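Local coordinates for polycyclic ketone monooxygenase (Myceliophthora thermophila, PDB 5MQ6), which inserts one oxygen atom next to the carbonyl of ketones, polycyclic ones above all, to give esters or lactones, using FAD and NADPH, at residues S77-I83 with L214-L220; E99-A103 with V553-K557; D495-R499 with G523-L527; L92-L97 with T549-V553; A513-V519 with F529-S535. One frame throughout, in Å; residues are numbered along the deposited sequence.

Contact 1 (S77-I83 with L214-L220)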
# COMPACT_ATOMS: atom_id res chain seq x y z
N SER A 77 -3.23 15.41 27.11
CA SER A 77 -1.83 15.04 27.06
C SER A 77 -1.04 15.73 25.92
O SER A 77 -1.59 15.97 24.87
CB SER A 77 -1.75 13.51 26.88
OG SER A 77 -1.86 12.93 28.11
N ARG A 78 0.25 16.04 26.17
CA ARG A 78 1.15 16.76 25.26
C ARG A 78 2.39 15.93 25.03
O ARG A 78 2.94 15.35 25.98
CB ARG A 78 1.62 18.09 25.86
CG ARG A 78 0.49 19.06 26.01
CD ARG A 78 0.94 20.41 26.58
NE ARG A 78 -0.06 21.33 26.08
CZ ARG A 78 0.02 22.63 26.15
NH1 ARG A 78 1.08 23.21 26.71
NH2 ARG A 78 -0.99 23.33 25.67
N TYR A 79 2.87 15.90 23.80
CA TYR A 79 4.01 15.09 23.45
C TYR A 79 4.90 15.92 22.54
O TYR A 79 4.48 16.97 22.03
CB TYR A 79 3.59 13.83 22.69
CG TYR A 79 2.66 12.98 23.49
CD1 TYR A 79 1.33 13.22 23.46
CD2 TYR A 79 3.13 12.03 24.38
CE1 TYR A 79 0.45 12.50 24.26
CE2 TYR A 79 2.25 11.30 25.21
CZ TYR A 79 0.91 11.53 25.11
OH TYR A 79 -0.04 10.87 25.90
N LYS A 80 6.13 15.47 22.31
CA LYS A 80 6.98 16.20 21.35
C LYS A 80 6.53 15.79 19.92
O LYS A 80 6.22 16.63 19.12
CB LYS A 80 8.44 15.88 21.63
CG LYS A 80 9.51 16.59 20.76
CD LYS A 80 10.88 16.23 21.28
CE LYS A 80 11.97 17.08 20.55
NZ LYS A 80 13.30 16.64 21.00
N PHE A 81 6.58 14.48 19.63
CA PHE A 81 6.15 13.91 18.36
C PHE A 81 4.90 13.01 18.56
O PHE A 81 4.86 12.14 19.44
CB PHE A 81 7.26 13.01 17.76
CG PHE A 81 8.51 13.73 17.45
CD1 PHE A 81 8.65 14.44 16.27
CD2 PHE A 81 9.57 13.77 18.37
CE1 PHE A 81 9.80 15.17 16.01
CE2 PHE A 81 10.73 14.51 18.10
CZ PHE A 81 10.82 15.24 16.92
N ILE A 82 3.90 13.23 17.73
CA ILE A 82 2.87 12.21 17.50
C ILE A 82 3.08 11.61 16.13
O ILE A 82 3.15 12.29 15.10
CB ILE A 82 1.45 12.70 17.71
CG1 ILE A 82 1.24 12.96 19.24
CG2 ILE A 82 0.47 11.59 17.20
CD1 ILE A 82 -0.01 13.79 19.53
N ILE A 83 3.18 10.29 16.15
CA ILE A 83 3.22 9.47 14.93
C ILE A 83 1.86 8.78 14.71
O ILE A 83 1.42 8.05 15.58
CB ILE A 83 4.31 8.41 15.04
CG1 ILE A 83 5.69 9.11 15.18
CG2 ILE A 83 4.29 7.46 13.81
CD1 ILE A 83 6.83 8.18 15.54
N LEU A 214 -5.22 15.37 22.01
CA LEU A 214 -3.80 15.15 22.27
C LEU A 214 -3.05 16.20 21.55
O LEU A 214 -3.44 16.52 20.44
CB LEU A 214 -3.36 13.80 21.81
CG LEU A 214 -4.15 12.64 22.32
CD1 LEU A 214 -3.80 11.33 21.64
CD2 LEU A 214 -3.95 12.48 23.82
N GLN A 215 -2.01 16.73 22.18
CA GLN A 215 -1.22 17.75 21.54
C GLN A 215 0.22 17.39 21.29
O GLN A 215 0.79 16.58 21.99
CB GLN A 215 -1.28 19.04 22.32
CG GLN A 215 -2.70 19.65 22.34
CD GLN A 215 -2.71 20.99 23.03
OE1 GLN A 215 -2.41 21.11 24.22
NE2 GLN A 215 -3.00 22.01 22.26
N ALA A 216 0.80 17.96 20.25
CA ALA A 216 2.20 17.69 19.92
C ALA A 216 2.86 18.84 19.23
O ALA A 216 2.19 19.55 18.51
CB ALA A 216 2.30 16.45 19.01
N ARG A 217 4.18 18.90 19.28
CA ARG A 217 4.93 19.95 18.51
C ARG A 217 4.99 19.57 17.04
O ARG A 217 4.88 20.40 16.21
CB ARG A 217 6.38 20.04 19.06
CG ARG A 217 6.39 20.52 20.51
CD ARG A 217 7.86 20.57 20.92
NE ARG A 217 8.05 21.04 22.23
CZ ARG A 217 9.20 21.12 22.86
NH1 ARG A 217 10.33 20.83 22.25
NH2 ARG A 217 9.20 21.59 24.10
N TYR A 218 5.17 18.29 16.75
CA TYR A 218 5.23 17.75 15.44
C TYR A 218 4.25 16.60 15.25
O TYR A 218 4.10 15.74 16.20
CB TYR A 218 6.62 17.16 15.26
CG TYR A 218 7.77 18.09 15.09
CD1 TYR A 218 8.13 18.61 13.83
CD2 TYR A 218 8.60 18.41 16.17
CE1 TYR A 218 9.27 19.38 13.65
CE2 TYR A 218 9.72 19.20 15.98
CZ TYR A 218 10.06 19.66 14.75
OH TYR A 218 11.20 20.46 14.71
N VAL A 219 3.67 16.54 14.05
CA VAL A 219 2.86 15.37 13.69
C VAL A 219 3.48 14.72 12.47
O VAL A 219 3.67 15.34 11.50
CB VAL A 219 1.40 15.72 13.42
CG1 VAL A 219 0.59 14.54 12.83
CG2 VAL A 219 0.74 16.28 14.67
N LEU A 220 3.78 13.45 12.56
CA LEU A 220 4.36 12.66 11.47
C LEU A 220 3.31 11.60 11.01
O LEU A 220 2.97 10.68 11.76
CB LEU A 220 5.56 11.97 12.06
CG LEU A 220 6.83 12.73 12.34
CD1 LEU A 220 6.89 14.17 12.18
CD2 LEU A 220 7.78 12.07 13.27
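Arg78 and Gln215 both set CG opposite their own carbonyl carbon (chi1 -67° and -65°), and both chains then run out extended. This lays them side by side, pointing the same way. Arg78 grips the amide oxygen side-on with two nitrogens: Arg78 NE and Arg78 NH2 each lie 3.0 Å from Gln215 OE1. The oxygen sits in the guanidinium plane, yet both donors approach from one face of the amide, because the two planes are turned 50° apart. Gln215 NE2 bonds to Ser196, which fixes the rotation of the amide.

Phe81 and Tyr218 also run alongside each other. Their planes are nearly parallel but slid apart, and Phe81 CE1 meets Tyr218 CD2 at 3.5 Å. On the other face of the sheet Ile82 CD1 rests 3.6 Å from Ala216 CB.

The backbones pair in parallel, as in Ile82 N to Tyr218 O (2.9 Å) and Leu220 N to Ile82 O (2.9 Å). Both chains turn a corner at Lys80 and Arg217 without losing register. There Lys80 O accepts Tyr218 N at 3.1 Å.

Strand 78-84 leads into a GxGxxG-type turn, consistent with the FAD-binding Rossmann fold. Strand 109-112 pairs with it as well. Tyr93 and Leu97 of helix 88-99 pack on Ile83, Phe81 and Leu220, while Leu197 of strand 194-201 meets Ile82 and Val219.

Contact 2 (E99-A103 with V553-K557)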
# COMPACT_ATOMS: atom_id res chain seq x y z
N GLU A 99 17.27 7.21 17.30
CA GLU A 99 18.69 7.18 16.89
C GLU A 99 19.21 8.58 16.53
O GLU A 99 20.39 8.86 16.65
CB GLU A 99 18.90 6.28 15.67
CG GLU A 99 18.53 4.83 15.92
CD GLU A 99 19.52 4.11 16.81
OE1 GLU A 99 20.70 4.53 16.85
OE2 GLU A 99 19.12 3.15 17.46
N ALA A 100 18.37 9.48 16.14
CA ALA A 100 18.81 10.83 15.87
C ALA A 100 19.00 11.64 17.11
O ALA A 100 19.38 12.80 16.99
CB ALA A 100 17.83 11.57 14.92
N GLY A 101 18.67 11.08 18.27
CA GLY A 101 18.70 11.79 19.54
C GLY A 101 17.54 12.77 19.75
O GLY A 101 17.66 13.64 20.57
N LEU A 102 16.43 12.65 19.02
CA LEU A 102 15.30 13.58 19.15
C LEU A 102 14.19 13.14 20.15
O LEU A 102 13.30 13.89 20.43
CB LEU A 102 14.66 13.77 17.81
CG LEU A 102 15.56 14.40 16.76
CD1 LEU A 102 15.06 14.29 15.33
CD2 LEU A 102 15.70 15.83 17.09
N ALA A 103 14.28 11.94 20.67
CA ALA A 103 13.18 11.36 21.45
C ALA A 103 13.74 10.59 22.64
O ALA A 103 13.52 9.43 22.79
CB ALA A 103 12.30 10.48 20.60
N VAL A 553 13.17 12.73 9.17
CA VAL A 553 13.84 12.77 10.51
C VAL A 553 15.12 13.59 10.41
O VAL A 553 15.48 14.40 11.34
CB VAL A 553 14.06 11.35 11.11
CG1 VAL A 553 14.95 11.44 12.32
CG2 VAL A 553 12.69 10.74 11.50
N GLN A 554 15.82 13.47 9.26
CA GLN A 554 17.02 14.26 9.09
C GLN A 554 16.75 15.79 8.91
O GLN A 554 17.52 16.61 9.42
CB GLN A 554 17.89 13.70 7.96
CG GLN A 554 18.47 12.36 8.32
CD GLN A 554 19.42 12.43 9.52
OE1 GLN A 554 20.26 13.31 9.58
NE2 GLN A 554 19.27 11.55 10.46
N VAL A 555 15.67 16.16 8.21
CA VAL A 555 15.29 17.56 8.10
C VAL A 555 14.94 18.13 9.47
O VAL A 555 15.33 19.28 9.84
CB VAL A 555 14.10 17.68 7.15
CG1 VAL A 555 13.37 19.01 7.30
CG2 VAL A 555 14.59 17.49 5.71
N ILE A 556 14.16 17.34 10.22
CA ILE A 556 13.81 17.76 11.57
C ILE A 556 15.08 17.89 12.47
O ILE A 556 15.22 18.85 13.29
CB ILE A 556 12.80 16.75 12.20
CG1 ILE A 556 11.42 16.94 11.50
CG2 ILE A 556 12.70 16.97 13.73
CD1 ILE A 556 10.46 15.77 11.83
N LYS A 557 15.96 16.89 12.39
CA LYS A 557 17.25 16.94 13.11
C LYS A 557 18.05 18.22 12.82
O LYS A 557 18.52 18.93 13.77
CB LYS A 557 18.05 15.69 12.85
CG LYS A 557 19.30 15.60 13.70
CD LYS A 557 20.09 14.41 13.20
CE LYS A 557 21.16 14.01 14.17
NZ LYS A 557 22.01 15.19 14.38
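Ala100 and Leu102 meet one side of helix 541-562 just where helix 88-99 ends in a Schellman motif. Helix 88-99 follows the first strand of the FAD-binding Rossmann fold. The first shell is apolar. Ala100 CB touches Val553 CG1 at 3.9 Å. Val553 CG1 stands opposite its own backbone N (chi1 170°), and this brings it up to both Ala100 and Leu102. From Leu102 a single methyl does the work. Leu102 CD1 lies 3.9 Å from Ile556 CG2 and 4.1 Å from Val553 CG1, and the Leu102 and Ile556 side chains cross at a slant. The same methyl also comes within 4.1 Å of Lys557 CB. No hydrogen bond joins the two segments.

The turn positions these groups. Gly101 takes a positive phi of 76°, so the chain leaves the helix and Leu102 can point at the same helix as Ala100. Farther out, Phe81 packs on both Leu102 and Ile556, and Leu97 backs Leu102. Tyr218 and Leu220 lie against Ile556. Lys80 NZ bonds to Leu102 O and so ties the turn to strand 78-84.

Lys557 closes the outer edge of the contact. Its chain runs extended past Ala100 and bends at the last torsion (chi4 -57°). The ammonium has a long, weak ion pair with Asp561. The methylene Lys557 CE lies 3.5 Å from Ala100 O.

Contact 3 (D495-R499 with G523-L527)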
# COMPACT_ATOMS: atom_id res chain seq x y z
N ASP A 495 -9.49 15.23 8.88
CA ASP A 495 -9.44 16.60 8.42
C ASP A 495 -8.19 17.22 9.03
O ASP A 495 -7.94 17.08 10.25
CB ASP A 495 -10.65 17.34 8.89
CG ASP A 495 -11.95 16.81 8.27
OD1 ASP A 495 -11.92 16.36 7.09
OD2 ASP A 495 -12.98 16.84 8.97
N ILE A 496 -7.45 17.98 8.22
CA ILE A 496 -6.21 18.62 8.65
C ILE A 496 -6.36 20.11 8.46
O ILE A 496 -6.58 20.55 7.32
CB ILE A 496 -4.97 18.10 7.88
CG1 ILE A 496 -4.86 16.60 8.11
CG2 ILE A 496 -3.67 18.75 8.41
CD1 ILE A 496 -3.68 15.88 7.54
N TYR A 497 -6.23 20.88 9.56
CA TYR A 497 -6.40 22.35 9.49
C TYR A 497 -5.10 22.96 9.97
O TYR A 497 -4.63 22.60 11.02
CB TYR A 497 -7.54 22.85 10.35
CG TYR A 497 -8.85 22.21 9.94
CD1 TYR A 497 -9.56 22.64 8.80
CD2 TYR A 497 -9.36 21.14 10.67
CE1 TYR A 497 -10.76 22.05 8.44
CE2 TYR A 497 -10.57 20.51 10.32
CZ TYR A 497 -11.26 20.98 9.21
OH TYR A 497 -12.43 20.33 8.91
N GLY A 498 -4.53 23.87 9.21
CA GLY A 498 -3.29 24.50 9.59
C GLY A 498 -3.44 25.98 9.96
O GLY A 498 -4.44 26.38 10.57
N ARG A 499 -2.44 26.78 9.58
CA ARG A 499 -2.46 28.22 9.83
C ARG A 499 -3.76 28.86 9.30
O ARG A 499 -4.21 28.59 8.19
CB ARG A 499 -1.25 28.95 9.24
CG ARG A 499 0.08 28.58 9.86
CD ARG A 499 1.20 29.48 9.32
NE ARG A 499 2.36 29.30 10.17
CZ ARG A 499 2.49 29.77 11.44
NH1 ARG A 499 1.51 30.45 12.04
NH2 ARG A 499 3.62 29.52 12.12
N GLY A 523 1.69 26.21 4.99
CA GLY A 523 0.49 26.42 5.89
C GLY A 523 0.32 25.42 7.00
O GLY A 523 -0.57 25.56 7.80
N PHE A 524 1.21 24.42 7.05
CA PHE A 524 1.11 23.19 7.87
C PHE A 524 2.42 22.90 8.48
O PHE A 524 3.00 21.87 8.22
CB PHE A 524 0.52 21.99 7.06
CG PHE A 524 -0.81 22.33 6.40
CD1 PHE A 524 -0.83 22.98 5.17
CD2 PHE A 524 -1.98 22.10 7.04
CE1 PHE A 524 -1.99 23.36 4.57
CE2 PHE A 524 -3.19 22.47 6.47
CZ PHE A 524 -3.19 23.12 5.22
N PRO A 525 2.91 23.88 9.32
CA PRO A 525 4.21 23.78 9.98
C PRO A 525 4.28 22.59 10.88
O PRO A 525 3.27 22.21 11.46
CB PRO A 525 4.31 25.10 10.80
CG PRO A 525 2.90 25.46 11.07
CD PRO A 525 2.09 24.94 9.95
N ASN A 526 5.47 21.98 10.99
CA ASN A 526 5.68 20.85 11.84
C ASN A 526 4.83 19.65 11.53
O ASN A 526 4.69 18.79 12.36
CB ASN A 526 5.65 21.24 13.33
CG ASN A 526 6.87 22.01 13.74
OD1 ASN A 526 7.66 22.44 12.88
ND2 ASN A 526 7.06 22.21 15.07
N LEU A 527 4.36 19.53 10.31
CA LEU A 527 3.62 18.31 9.87
C LEU A 527 4.40 17.75 8.76
O LEU A 527 4.80 18.46 7.84
CB LEU A 527 2.26 18.71 9.30
CG LEU A 527 1.43 17.60 8.65
CD1 LEU A 527 1.00 16.51 9.65
CD2 LEU A 527 0.22 18.18 7.90
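Phe524 lies slantwise against the backbone of 496-498 and crosses the Ile496 side chain obliquely. Its CD2 and CE2 atoms meet Gly498; Phe524 CE2 is 3.4 Å from Gly498 N. Ile496 CG2 lies between two groups, 4.0 Å from Phe524 CD2 and 4.0 Å from Leu527 CD2. Ile496 CG1 stands opposite the carbonyl carbon (chi1 -59°), which leaves CG2 opposite the backbone N and turned to these two.

Gly498 lets the two chains come this close. A CB here would clash with Gly523 O and with Phe524 CD2. Gly523 has a positive phi of 96°, at which a side chain would press on the preceding carbonyl. Next to Gly498, Arg499 N gives the one hydrogen bond across the contact, to Gly523 O, at 2.9 Å and 162°. It joins the loop before strand 527-529 to the end of strand 495-497.

Beyond it, the extended Arg499 chain crosses the Pro525 side chain at a slant, and Arg499 NE comes to 4.0 Å from Pro525 CG. Pro525 sits in a type II beta turn from Phe524 to Leu527, whose closing bond is weak. The Asn526 side chain bonds to backbone atoms of Val569, Ala567 and Arg217.

The charged end of Arg499 is matched outside the contact, by salt bridges to Asp190 and Glu570. Glu570 also accepts Gly523 N, so one carboxylate holds both segments. The two acids probably neutralise the guanidinium charge, while the aliphatic part of the arginine packs on the proline.

Contact 4 (L92-L97 with T549-V553)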
# COMPACT_ATOMS: atom_id res chain seq x y z
N LEU A 92 9.58 2.84 11.74
CA LEU A 92 10.75 3.48 11.19
C LEU A 92 10.89 4.92 11.62
O LEU A 92 12.01 5.38 11.94
CB LEU A 92 10.72 3.41 9.67
CG LEU A 92 11.30 2.11 9.19
CD1 LEU A 92 10.92 1.93 7.66
CD2 LEU A 92 12.85 2.13 9.41
N TYR A 93 9.82 5.64 11.66
CA TYR A 93 9.93 7.05 12.15
C TYR A 93 10.40 7.04 13.61
O TYR A 93 11.28 7.84 14.02
CB TYR A 93 8.56 7.75 12.18
CG TYR A 93 8.01 8.52 10.99
CD1 TYR A 93 8.75 9.44 10.26
CD2 TYR A 93 6.65 8.42 10.71
CE1 TYR A 93 8.20 10.16 9.23
CE2 TYR A 93 6.05 9.19 9.73
CZ TYR A 93 6.81 10.08 9.01
OH TYR A 93 6.12 10.80 8.09
N ALA A 94 9.80 6.16 14.41
CA ALA A 94 10.11 6.12 15.84
C ALA A 94 11.56 5.73 16.08
O ALA A 94 12.31 6.42 16.85
CB ALA A 94 9.21 5.13 16.57
N VAL A 95 11.97 4.65 15.44
CA VAL A 95 13.36 4.24 15.53
C VAL A 95 14.33 5.37 15.05
O VAL A 95 15.33 5.66 15.70
CB VAL A 95 13.62 2.96 14.71
CG1 VAL A 95 15.12 2.67 14.65
CG2 VAL A 95 12.94 1.75 15.36
N ARG A 96 14.02 6.02 13.94
CA ARG A 96 14.89 7.02 13.42
C ARG A 96 14.98 8.23 14.36
O ARG A 96 16.05 8.80 14.55
CB ARG A 96 14.47 7.49 12.01
CG ARG A 96 15.21 6.91 10.83
CD ARG A 96 14.84 5.51 10.50
NE ARG A 96 15.71 4.89 9.52
CZ ARG A 96 15.56 4.87 8.21
NH1 ARG A 96 14.54 5.42 7.59
NH2 ARG A 96 16.47 4.27 7.51
N LEU A 97 13.86 8.66 14.93
CA LEU A 97 13.87 9.74 15.90
C LEU A 97 14.75 9.37 17.12
O LEU A 97 15.59 10.18 17.59
CB LEU A 97 12.50 10.04 16.34
CG LEU A 97 11.51 10.73 15.39
CD1 LEU A 97 10.17 10.74 16.10
CD2 LEU A 97 11.90 12.18 15.01
N THR A 549 11.15 8.24 5.59
CA THR A 549 11.31 8.45 7.02
C THR A 549 12.69 9.04 7.37
O THR A 549 12.75 10.01 8.18
CB THR A 549 11.00 7.19 7.89
OG1 THR A 549 11.91 6.18 7.61
CG2 THR A 549 9.49 6.72 7.74
N GLU A 550 13.75 8.54 6.71
CA GLU A 550 15.09 9.11 6.87
C GLU A 550 15.15 10.59 6.47
O GLU A 550 15.74 11.40 7.19
CB GLU A 550 16.11 8.43 6.01
CG GLU A 550 17.52 9.01 6.16
CD GLU A 550 18.51 8.27 5.31
OE1 GLU A 550 18.40 8.27 4.07
OE2 GLU A 550 19.43 7.70 5.87
N HIS A 551 14.57 10.96 5.32
CA HIS A 551 14.60 12.36 4.96
C HIS A 551 13.88 13.24 6.00
O HIS A 551 14.39 14.29 6.39
CB HIS A 551 13.90 12.52 3.61
CG HIS A 551 13.95 13.89 3.07
ND1 HIS A 551 15.13 14.57 2.84
CD2 HIS A 551 12.95 14.73 2.76
CE1 HIS A 551 14.86 15.78 2.40
NE2 HIS A 551 13.54 15.90 2.35
N ILE A 552 12.66 12.84 6.38
CA ILE A 552 11.85 13.62 7.30
C ILE A 552 12.64 13.82 8.62
O ILE A 552 12.76 14.94 9.14
CB ILE A 552 10.48 12.94 7.52
CG1 ILE A 552 9.67 13.08 6.22
CG2 ILE A 552 9.74 13.61 8.68
CD1 ILE A 552 8.40 12.26 6.12
N VAL A 553 13.17 12.73 9.17
CA VAL A 553 13.84 12.77 10.51
C VAL A 553 15.12 13.59 10.41
O VAL A 553 15.48 14.40 11.34
CB VAL A 553 14.06 11.35 11.11
CG1 VAL A 553 14.95 11.44 12.32
CG2 VAL A 553 12.69 10.74 11.50
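Tyr93 offers one ring face to Thr549 and one edge to Ile552. Thr549 CG2 makes a CH-pi contact, 4.0 Å from the Tyr93 ring centroid and 21° off the normal. Ile552 comes in at the rim, with CB in the ring plane and Ile552 CD1 3.8 Å from Tyr93 CE1. The second flat group is the Arg96 guanidinium. Leu92 CD2 lies over one of its faces, and Thr549 OG1 meets its edge. The bond from Arg96 NH1 to Thr549 OG1 is 2.7 Å long but weak, because it is strongly bent. A kink in the arginine chain (chi2 75°) brings this end across the threonine at about a right angle.

Val553 CG2 fits against Arg96 CB at 3.7 Å and Leu97 CD2 at 3.9 Å. The axes of segments 92-97 and 549-553 cross at 43° and come within 9.4 Å. Helix 88-99 begins within the GxGxxG-type turn, consistent with a Rossmann FAD site, and the Thr549 side chain is about 8 Å from the bound FAD.

Tyr93 OH bonds to Leu221 O, which pins the ring between helix and sheet. With an alanine at this position, Thr549 CG2 would probably lose the ring beneath it, Ile552 would face a gap, and Leu221 O would miss its hydroxyl partner.

The stronger polar partners lie nearby. Thr549 OG1 bonds to Leu545 O, and Arg96 NH2 forms a salt bridge with Asp546. Asp546, with Glu550 farther off and itself paired with Arg330, probably balances the arginine charge. The weak bond to Thr549 OG1 then adds little and probably serves more to place the side chain.

Contact 5 (A513-V519 with F529-S535)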
# COMPACT_ATOMS: atom_id res chain seq x y z
N ALA A 513 -2.05 19.53 -5.90
CA ALA A 513 -1.05 18.98 -5.02
C ALA A 513 0.09 19.97 -4.83
O ALA A 513 0.57 20.59 -5.80
CB ALA A 513 -0.53 17.66 -5.55
N ALA A 514 0.52 20.14 -3.58
CA ALA A 514 1.64 21.02 -3.32
C ALA A 514 2.44 20.61 -2.13
O ALA A 514 1.92 20.68 -1.02
CB ALA A 514 1.17 22.46 -3.12
N THR A 515 3.69 20.25 -2.35
CA THR A 515 4.59 19.87 -1.33
C THR A 515 5.98 20.25 -1.72
O THR A 515 6.23 20.68 -2.82
CB THR A 515 4.68 18.33 -1.18
OG1 THR A 515 5.27 17.77 -2.35
CG2 THR A 515 3.28 17.77 -0.93
N LEU A 516 6.91 20.13 -0.78
CA LEU A 516 8.30 19.95 -1.11
C LEU A 516 8.69 18.46 -0.83
O LEU A 516 8.49 17.93 0.28
CB LEU A 516 9.23 20.87 -0.39
CG LEU A 516 10.69 20.77 -0.73
CD1 LEU A 516 10.96 21.00 -2.15
CD2 LEU A 516 11.57 21.65 0.16
N HIS A 517 9.19 17.82 -1.88
CA HIS A 517 9.69 16.43 -1.84
C HIS A 517 8.67 15.36 -1.49
O HIS A 517 9.02 14.20 -1.13
CB HIS A 517 10.92 16.37 -0.92
CG HIS A 517 12.04 17.30 -1.30
ND1 HIS A 517 12.95 17.78 -0.38
CD2 HIS A 517 12.46 17.77 -2.49
CE1 HIS A 517 13.85 18.51 -0.99
NE2 HIS A 517 13.61 18.47 -2.28
N GLY A 518 7.41 15.74 -1.55
CA GLY A 518 6.27 14.90 -1.16
C GLY A 518 5.99 14.77 0.33
O GLY A 518 5.08 14.01 0.72
N VAL A 519 6.69 15.52 1.16
CA VAL A 519 6.58 15.21 2.61
C VAL A 519 6.02 16.29 3.51
O VAL A 519 5.79 16.04 4.72
CB VAL A 519 7.97 14.82 3.19
CG1 VAL A 519 8.51 13.58 2.49
CG2 VAL A 519 8.95 15.93 3.10
N PHE A 529 4.66 13.89 6.25
CA PHE A 529 3.95 12.71 5.83
C PHE A 529 4.82 11.93 4.92
O PHE A 529 5.61 12.49 4.19
CB PHE A 529 2.56 13.03 5.24
CG PHE A 529 2.49 14.34 4.43
CD1 PHE A 529 2.79 14.36 3.08
CD2 PHE A 529 2.10 15.57 5.01
CE1 PHE A 529 2.71 15.54 2.31
CE2 PHE A 529 2.06 16.75 4.22
CZ PHE A 529 2.38 16.74 2.89
N THR A 530 4.63 10.61 4.93
CA THR A 530 5.45 9.73 4.11
C THR A 530 5.14 10.08 2.67
O THR A 530 4.05 10.38 2.35
CB THR A 530 5.23 8.24 4.41
OG1 THR A 530 3.85 7.95 4.49
CG2 THR A 530 5.67 7.90 5.78
N PRO A 531 6.13 10.14 1.83
CA PRO A 531 5.84 10.71 0.53
C PRO A 531 5.00 9.79 -0.38
O PRO A 531 5.42 8.68 -0.63
CB PRO A 531 7.23 10.96 -0.05
CG PRO A 531 8.14 9.97 0.64
CD PRO A 531 7.52 9.66 1.96
N LEU A 532 3.90 10.30 -0.93
CA LEU A 532 3.17 9.62 -1.94
C LEU A 532 3.11 10.58 -3.18
O LEU A 532 3.92 10.53 -3.96
CB LEU A 532 1.77 9.18 -1.38
CG LEU A 532 1.04 8.29 -2.43
CD1 LEU A 532 1.72 6.92 -2.38
CD2 LEU A 532 -0.50 8.15 -2.31
N SER A 533 2.20 11.51 -3.31
CA SER A 533 2.24 12.49 -4.37
C SER A 533 3.62 13.23 -4.42
O SER A 533 4.22 13.50 -3.39
CB SER A 533 1.19 13.57 -4.16
OG SER A 533 -0.11 13.10 -4.15
N GLN A 534 4.07 13.56 -5.62
CA GLN A 534 5.22 14.47 -5.88
C GLN A 534 6.52 13.87 -5.35
O GLN A 534 7.36 14.57 -4.81
CB GLN A 534 4.95 15.86 -5.23
CG GLN A 534 3.54 16.43 -5.49
CD GLN A 534 3.57 17.96 -5.36
OE1 GLN A 534 4.23 18.52 -4.45
NE2 GLN A 534 2.98 18.64 -6.33
N SER A 535 6.68 12.56 -5.49
CA SER A 535 7.90 11.98 -5.04
C SER A 535 8.32 10.84 -6.03
O SER A 535 8.38 11.03 -7.23
CB SER A 535 7.68 11.53 -3.59
OG SER A 535 6.72 10.44 -3.48
O HOH W 1 3.17 13.19 -0.85
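Gly518 O takes a hydrogen bond of 2.6 Å from water 1, which links it to the other segment. The water also donates to Ser533 O at 2.8 Å and accepts Leu532 N at 3.0 Å. Gly518 has no room for a side chain. A CB would clash with Ser533 O and Ser535 CB, and the residue also has positive phi.

Beside this carbonyl the Phe529 ring stands over the peptide of Val519. Val519 O lies 3.5 Å above the Phe529 ring plane, over its centre. The same oxygen accepts the backbone Phe529 N at 2.9 Å. Both contacts are possible because Phe529 CG sits between its own N and carbonyl carbon (chi1 35°), which folds the ring back over its partner. Thr515 CG2 meets the ring edge at Phe529 CE1.

These are the two loops on either side of strand 527-529, which pairs in parallel with strand 218-221 of the FAD domain's sheet. The second loop carries Thr530, whose side chain is about 5 Å from the bound FAD, and leads to helix 541-562. A serine in place of Phe529 would probably leave the Val519 peptide and Thr515 CG2 without the ring they pack on.

Farther along, Val519 CG1 runs beside Pro531 CB at 3.9 Å, the two side chains pointing the same way. Gln534 slides past Thr515 in the opposite direction. Gln534 OE1 takes a weak bond from Thr515 N at 2.8 Å, and Gln534 NE2 bonds to Arg622 O.

Overall arrangement
The contacts gather around the FAD-binding domain. Contact 1 is its central strand pair. Contacts 2 and 4, centres 7 Å apart, share Val553 and set the first Rossmann helix and its end against helix 541-562. Contact 1 touches both, with its centre about 14 and 15 Å away. Contact 3 joins the sheet of contact 1 through Asn526, and contact 5 alternates with it along the chain. Contact 5 touches contact 4 through Tyr93 and Ile552. Contacts 2 and 4 bridge some 450 residues, and contacts 3 and 5 both lie within that span. The late part of the chain thus returns to complete the domain begun by residues 77-103.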